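Local coordinates for nucleoside kinase (Methanococcus jannaschii, PDB 2C4E), which phosphorylates a broad range of nucleosides to their monophosphates at the expense of ATP, with highest activity on inosine, guanosine and cytidine, at residues T9-T14 / E142-C147; Y77-N80 / N84-K87; D202-L205 / A210-V213. All blocks are in the same frame, centred on the assembly; numbering follows the deposited sequence.

Interaction 1: T9-T14 / E142-C147; sequences TCVGHT and EFNLKC
V11 and the three side chains it meets, F143, N144 and C147, illustrate how an α/β layer is closed: one methyl of a strand residue serves several residues of the covering helix. The setting is the ribokinase fold. Strand 7-11 lies inside the large, mainly parallel sheet, and helix 141-151 belongs to the β-α-β crossover that leaves the adjoining strand 131-136 and returns to the sheet as strand 156-159. The short segments 9-11 and 142-147 run nearly antiparallel, at 153°, with their axes 10.8 Å apart at the closest point. V11 and N144 stand nearest by backbone, 7.6 Å between their CA atoms.

The branching of V11 decides the contact. CG1 lies anti to the backbone N (chi1 176°) and is carried toward the helix, where it makes the closest approaches to all three residues. F143 also starts anti to its own N (chi1 -178°), which brings the ring down from the helix to cross the valine at about a right angle. The side chain of N144 slides past the valine in the opposite direction, while C147, one turn beyond F143, offers its sulfur: SG is 3.9 Å from V11 CG1. Each of the four residues is buried.

Neighbours set the contact in the layers. N144 and C147 also rest on I136 of strand 131-136, and C10 turns to the other face of the sheet, against helix 44-54. The strand ends at V11, and G12, the first residue of the loop, has a phi at which a side chain would jam against the preceding carbonyl. The chain then reaches H13, whose ring meets that of F113, a substrate-binding residue. At the F143 ring the valine methyl comes to the edge, in the ring plane, with V11 CG1 3.9 Å from F143 CE2.

Interaction 2: Y77-N80 / N84-K87; sequences YLKN and NISK
The last turn of helix 73-80, bearing L78 and K79, faces I85 in an irregular segment without helix or strand, a small example of a chain packing back alongside the helix it has just left. The backbones come nearest at K79 and N84, whose CA atoms are 7.5 Å apart, so side chains must bridge the space. I85 does so with both branches. Its CG1 sits between the backbone N and the carbonyl carbon (chi1 55°), and this divides the work: CD1 goes to the lysine and CG2 to the leucine. L78 CD1 lies 4.0 Å from I85 CG2. K79, extended beyond CG, runs across the isoleucine at about a right angle; its CG is 4.0 Å from I85 CD1 and its CE 4.1 Å from the same I85 CD1, while its ammonium forms a salt bridge with E75. With an alanine in place of I85, the L78 methyl is likely to face a gap, and the lysine's aliphatic chain would probably lose its apolar partner. L78 carries the contact inward, onto V50 of helix 44-54 and L61 of strand 58-62, and the backbone of N84 is hydrogen-bonded to S59 and L61 of that same strand.

Interaction 3: D202-L205 / A210-V213; sequences DDYL and ALIV
Y204 leaves its helix with CG anti to the carbonyl carbon (chi1 -70°), and L211 leaves its strand with CG anti to the backbone N (chi1 162°); these two choices aim the side chains at each other. L211 then bends at chi2 of 64°, and CD2 is the branch that arrives. L211 CD2 approaches the ring obliquely near its root, 4.1 Å from Y204 CD1 and 4.2 Å from Y204 CB. L205 adds a looser approach to the backbone, its CD2 4.5 Å from L211 N. In this way the short helix 201-205 covers part of one face of the central sheet of the ribokinase fold, beside helix 187-197, within the connection that leads from strand 182-186 to the parallel neighbour 210-214. On the other face of the sheet, I212 packs against Y249 and F253 of helix 245-258. Strand 210-214 ends at T214, first of a run of ATP-binding residues, and L211 also packs on L183, Y223 and F190. The tyrosine ring has further aromatic company, meeting F199 edge-to-face and F190 as well, and its polar end is satisfied within the same connection: Y204 OH is hydrogen-bonded to S194 OG.

How the interactions relate
Interactions 1 and 3 are core contacts of one kind, each laying a helix on the large sheet, but on different strands, 7-11 and 210-214, with centres 21 Å apart. Interaction 2 is only partly buried. It joins a helix end to a loop, lies within the stretch of chain that interaction 1 closes, and sits on the opposite side of the chain's centre from interaction 3, about 33 Å away centre to centre. Apolar touches dominate all three; what varies is the company. The two core sites add aromatic rings and, in interaction 1, a sulfur, whereas near the surface a lysine lends its methylenes to the contact and turns its charge to E75, outside the two segments.

Interaction 1: T9-T14 / E142-C147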
# COMPACT_ATOMS: atom_id res chain seq x y z
N THR A 9 20.26 16.56 16.42
CA THR A 9 18.89 16.71 15.96
C THR A 9 18.80 16.12 14.57
O THR A 9 19.63 16.42 13.72
CB THR A 9 18.52 18.20 15.87
OG1 THR A 9 18.66 18.83 17.16
CG2 THR A 9 17.05 18.35 15.50
N CYS A 10 17.84 15.23 14.35
CA CYS A 10 17.55 14.71 13.02
C CYS A 10 16.22 15.24 12.55
O CYS A 10 15.23 15.10 13.25
CB CYS A 10 17.47 13.19 13.05
SG CYS A 10 19.05 12.44 13.47
N VAL A 11 16.22 15.85 11.36
CA VAL A 11 15.07 16.50 10.80
C VAL A 11 14.68 15.74 9.54
O VAL A 11 15.52 15.41 8.69
CB VAL A 11 15.38 17.97 10.41
CG1 VAL A 11 14.20 18.61 9.72
CG2 VAL A 11 15.81 18.77 11.63
N GLY A 12 13.41 15.42 9.42
CA GLY A 12 12.90 14.80 8.22
C GLY A 12 11.93 13.68 8.53
O GLY A 12 11.33 13.62 9.60
N HIS A 13 11.82 12.77 7.59
CA HIS A 13 10.80 11.73 7.66
C HIS A 13 10.95 10.77 8.82
O HIS A 13 12.02 10.20 9.04
CB HIS A 13 10.78 10.95 6.36
CG HIS A 13 10.25 11.72 5.20
ND1 HIS A 13 9.12 12.51 5.29
CD2 HIS A 13 10.67 11.80 3.92
CE1 HIS A 13 8.89 13.07 4.11
NE2 HIS A 13 9.82 12.65 3.27
N THR A 14 9.84 10.59 9.53
CA THR A 14 9.55 9.42 10.32
C THR A 14 8.40 8.70 9.62
O THR A 14 7.34 9.28 9.41
CB THR A 14 9.17 9.86 11.74
OG1 THR A 14 10.33 10.40 12.39
CG2 THR A 14 8.77 8.67 12.57
N GLU A 142 11.75 22.82 1.37
CA GLU A 142 11.65 24.21 1.81
C GLU A 142 11.88 24.31 3.31
O GLU A 142 12.63 25.18 3.78
CB GLU A 142 10.31 24.85 1.43
CG GLU A 142 10.12 26.25 2.01
CD GLU A 142 8.75 26.88 1.76
OE1 GLU A 142 7.73 26.17 1.58
OE2 GLU A 142 8.69 28.12 1.78
N PHE A 143 11.29 23.39 4.06
CA PHE A 143 11.47 23.38 5.51
C PHE A 143 12.92 23.02 5.82
O PHE A 143 13.54 23.61 6.71
CB PHE A 143 10.50 22.38 6.15
CG PHE A 143 10.57 22.33 7.65
CD1 PHE A 143 9.84 23.21 8.42
CD2 PHE A 143 11.36 21.39 8.29
CE1 PHE A 143 9.89 23.17 9.81
CE2 PHE A 143 11.41 21.34 9.69
CZ PHE A 143 10.68 22.24 10.44
N ASN A 144 13.49 22.10 5.05
CA ASN A 144 14.87 21.67 5.26
C ASN A 144 15.85 22.83 5.03
O ASN A 144 16.77 23.03 5.83
CB ASN A 144 15.23 20.49 4.36
CG ASN A 144 14.60 19.18 4.84
OD1 ASN A 144 14.58 18.15 4.12
ND2 ASN A 144 14.09 19.20 6.04
N LEU A 145 15.60 23.63 4.00
CA LEU A 145 16.43 24.82 3.79
C LEU A 145 16.27 25.80 4.96
O LEU A 145 17.26 26.38 5.43
CB LEU A 145 16.09 25.50 2.47
CG LEU A 145 16.85 26.79 2.14
CD1 LEU A 145 18.38 26.58 2.14
CD2 LEU A 145 16.40 27.34 0.80
N LYS A 146 15.05 26.00 5.44
CA LYS A 146 14.87 26.86 6.61
C LYS A 146 15.70 26.36 7.77
O LYS A 146 16.32 27.15 8.47
CB LYS A 146 13.41 26.93 7.07
CG LYS A 146 12.46 27.63 6.12
CD LYS A 146 11.05 27.57 6.69
CE LYS A 146 10.09 28.45 5.92
NZ LYS A 146 8.67 28.13 6.24
N CYS A 147 15.73 25.04 7.97
CA CYS A 147 16.50 24.45 9.06
C CYS A 147 17.99 24.73 8.89
O CYS A 147 18.65 25.15 9.86
CB CYS A 147 16.27 22.94 9.16
SG CYS A 147 14.63 22.51 9.76

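Interaction 2: Y77-N80 / N84-K87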
# COMPACT_ATOMS: atom_id res chain seq x y z
N TYR A 77 7.86 2.83 21.04
CA TYR A 77 9.19 2.35 20.63
C TYR A 77 10.26 3.44 20.76
O TYR A 77 11.35 3.19 21.28
CB TYR A 77 9.08 1.84 19.19
CG TYR A 77 10.35 1.59 18.40
CD1 TYR A 77 10.99 0.36 18.45
CD2 TYR A 77 10.85 2.56 17.54
CE1 TYR A 77 12.14 0.12 17.70
CE2 TYR A 77 11.99 2.33 16.78
CZ TYR A 77 12.63 1.11 16.87
OH TYR A 77 13.75 0.86 16.11
N LEU A 78 9.95 4.65 20.29
CA LEU A 78 10.89 5.76 20.39
C LEU A 78 11.03 6.23 21.83
O LEU A 78 12.14 6.55 22.27
CB LEU A 78 10.45 6.92 19.49
CG LEU A 78 10.56 6.68 17.98
CD1 LEU A 78 9.95 7.85 17.21
CD2 LEU A 78 12.00 6.44 17.55
N LYS A 79 9.93 6.26 22.57
CA LYS A 79 9.97 6.66 23.97
C LYS A 79 10.83 5.68 24.76
O LYS A 79 11.61 6.08 25.62
CB LYS A 79 8.56 6.76 24.57
CG LYS A 79 7.81 8.04 24.20
CD LYS A 79 6.40 8.05 24.80
CE LYS A 79 5.59 9.23 24.30
NZ LYS A 79 4.16 9.13 24.72
N ASN A 80 10.71 4.39 24.44
CA ASN A 80 11.44 3.34 25.15
C ASN A 80 12.93 3.38 24.87
O ASN A 80 13.74 2.97 25.71
CB ASN A 80 10.86 1.95 24.82
CG ASN A 80 9.63 1.61 25.64
OD1 ASN A 80 9.19 2.39 26.49
ND2 ASN A 80 9.07 0.43 25.40
N ASN A 84 14.38 11.82 22.23
CA ASN A 84 13.61 13.03 22.51
C ASN A 84 12.71 13.30 21.31
O ASN A 84 13.20 13.61 20.22
CB ASN A 84 14.58 14.19 22.77
CG ASN A 84 13.90 15.50 23.19
OD1 ASN A 84 14.48 16.29 23.96
ND2 ASN A 84 12.71 15.75 22.69
N ILE A 85 11.40 13.16 21.50
CA ILE A 85 10.44 13.40 20.43
C ILE A 85 9.53 14.57 20.79
O ILE A 85 8.42 14.67 20.28
CB ILE A 85 9.63 12.13 20.13
CG1 ILE A 85 8.96 11.59 21.42
CG2 ILE A 85 10.54 11.09 19.53
CD1 ILE A 85 7.88 10.59 21.18
N SER A 86 10.04 15.44 21.66
CA SER A 86 9.36 16.66 22.08
C SER A 86 9.04 17.62 20.92
O SER A 86 8.09 18.39 21.01
CB SER A 86 10.17 17.40 23.17
OG SER A 86 11.29 18.10 22.66
N LYS A 87 9.83 17.56 19.84
CA LYS A 87 9.64 18.45 18.70
C LYS A 87 8.74 17.85 17.59
O LYS A 87 8.52 18.50 16.57
CB LYS A 87 10.98 18.90 18.11
CG LYS A 87 11.80 19.85 19.00
CD LYS A 87 13.24 19.96 18.53
CE LYS A 87 13.98 21.11 19.19
NZ LYS A 87 13.97 20.95 20.67

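Interaction 3: D202-L205 / A210-V213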
# COMPACT_ATOMS: atom_id res chain seq x y z
N ASP A 202 36.51 20.77 -5.57
CA ASP A 202 37.05 21.97 -4.93
C ASP A 202 35.97 23.05 -4.76
O ASP A 202 36.02 23.83 -3.81
CB ASP A 202 38.25 22.53 -5.70
CG ASP A 202 39.53 21.73 -5.45
OD1 ASP A 202 40.57 22.11 -6.00
OD2 ASP A 202 39.59 20.72 -4.72
N ASP A 203 35.01 23.09 -5.69
CA ASP A 203 33.86 23.98 -5.55
C ASP A 203 32.99 23.65 -4.34
O ASP A 203 32.51 24.56 -3.67
CB ASP A 203 33.00 24.00 -6.80
CG ASP A 203 33.78 24.44 -8.02
OD1 ASP A 203 34.14 25.64 -8.10
OD2 ASP A 203 34.10 23.66 -8.94
N TYR A 204 32.73 22.37 -4.09
CA TYR A 204 32.04 21.99 -2.86
C TYR A 204 32.83 22.44 -1.65
O TYR A 204 32.25 22.92 -0.68
CB TYR A 204 31.85 20.49 -2.76
CG TYR A 204 30.85 19.94 -3.72
CD1 TYR A 204 31.26 19.38 -4.93
CD2 TYR A 204 29.50 19.97 -3.44
CE1 TYR A 204 30.35 18.86 -5.82
CE2 TYR A 204 28.57 19.45 -4.32
CZ TYR A 204 29.01 18.90 -5.52
OH TYR A 204 28.09 18.36 -6.41
N LEU A 205 34.14 22.26 -1.70
CA LEU A 205 34.96 22.50 -0.52
C LEU A 205 35.16 23.98 -0.21
O LEU A 205 35.64 24.32 0.86
CB LEU A 205 36.31 21.80 -0.64
CG LEU A 205 36.23 20.27 -0.65
CD1 LEU A 205 37.58 19.68 -1.03
CD2 LEU A 205 35.78 19.75 0.68
N ALA A 210 33.24 19.18 4.87
CA ALA A 210 33.49 17.81 4.46
C ALA A 210 32.41 17.38 3.50
O ALA A 210 31.22 17.59 3.75
CB ALA A 210 33.53 16.87 5.65
N LEU A 211 32.86 16.79 2.39
CA LEU A 211 32.00 16.18 1.42
C LEU A 211 32.26 14.69 1.51
O LEU A 211 33.39 14.25 1.35
CB LEU A 211 32.38 16.68 0.02
CG LEU A 211 31.88 15.85 -1.16
CD1 LEU A 211 30.37 15.89 -1.20
CD2 LEU A 211 32.49 16.37 -2.47
N ILE A 212 31.21 13.92 1.76
CA ILE A 212 31.31 12.49 1.94
C ILE A 212 30.50 11.83 0.84
O ILE A 212 29.27 11.97 0.77
CB ILE A 212 30.79 12.07 3.32
CG1 ILE A 212 31.54 12.82 4.44
CG2 ILE A 212 30.94 10.54 3.45
CD1 ILE A 212 30.80 14.06 4.96
N VAL A 213 31.20 11.16 -0.05
CA VAL A 213 30.57 10.45 -1.14
C VAL A 213 30.59 8.96 -0.83
O VAL A 213 31.65 8.35 -0.71
CB VAL A 213 31.27 10.73 -2.49
CG1 VAL A 213 30.61 9.95 -3.61
CG2 VAL A 213 31.28 12.23 -2.79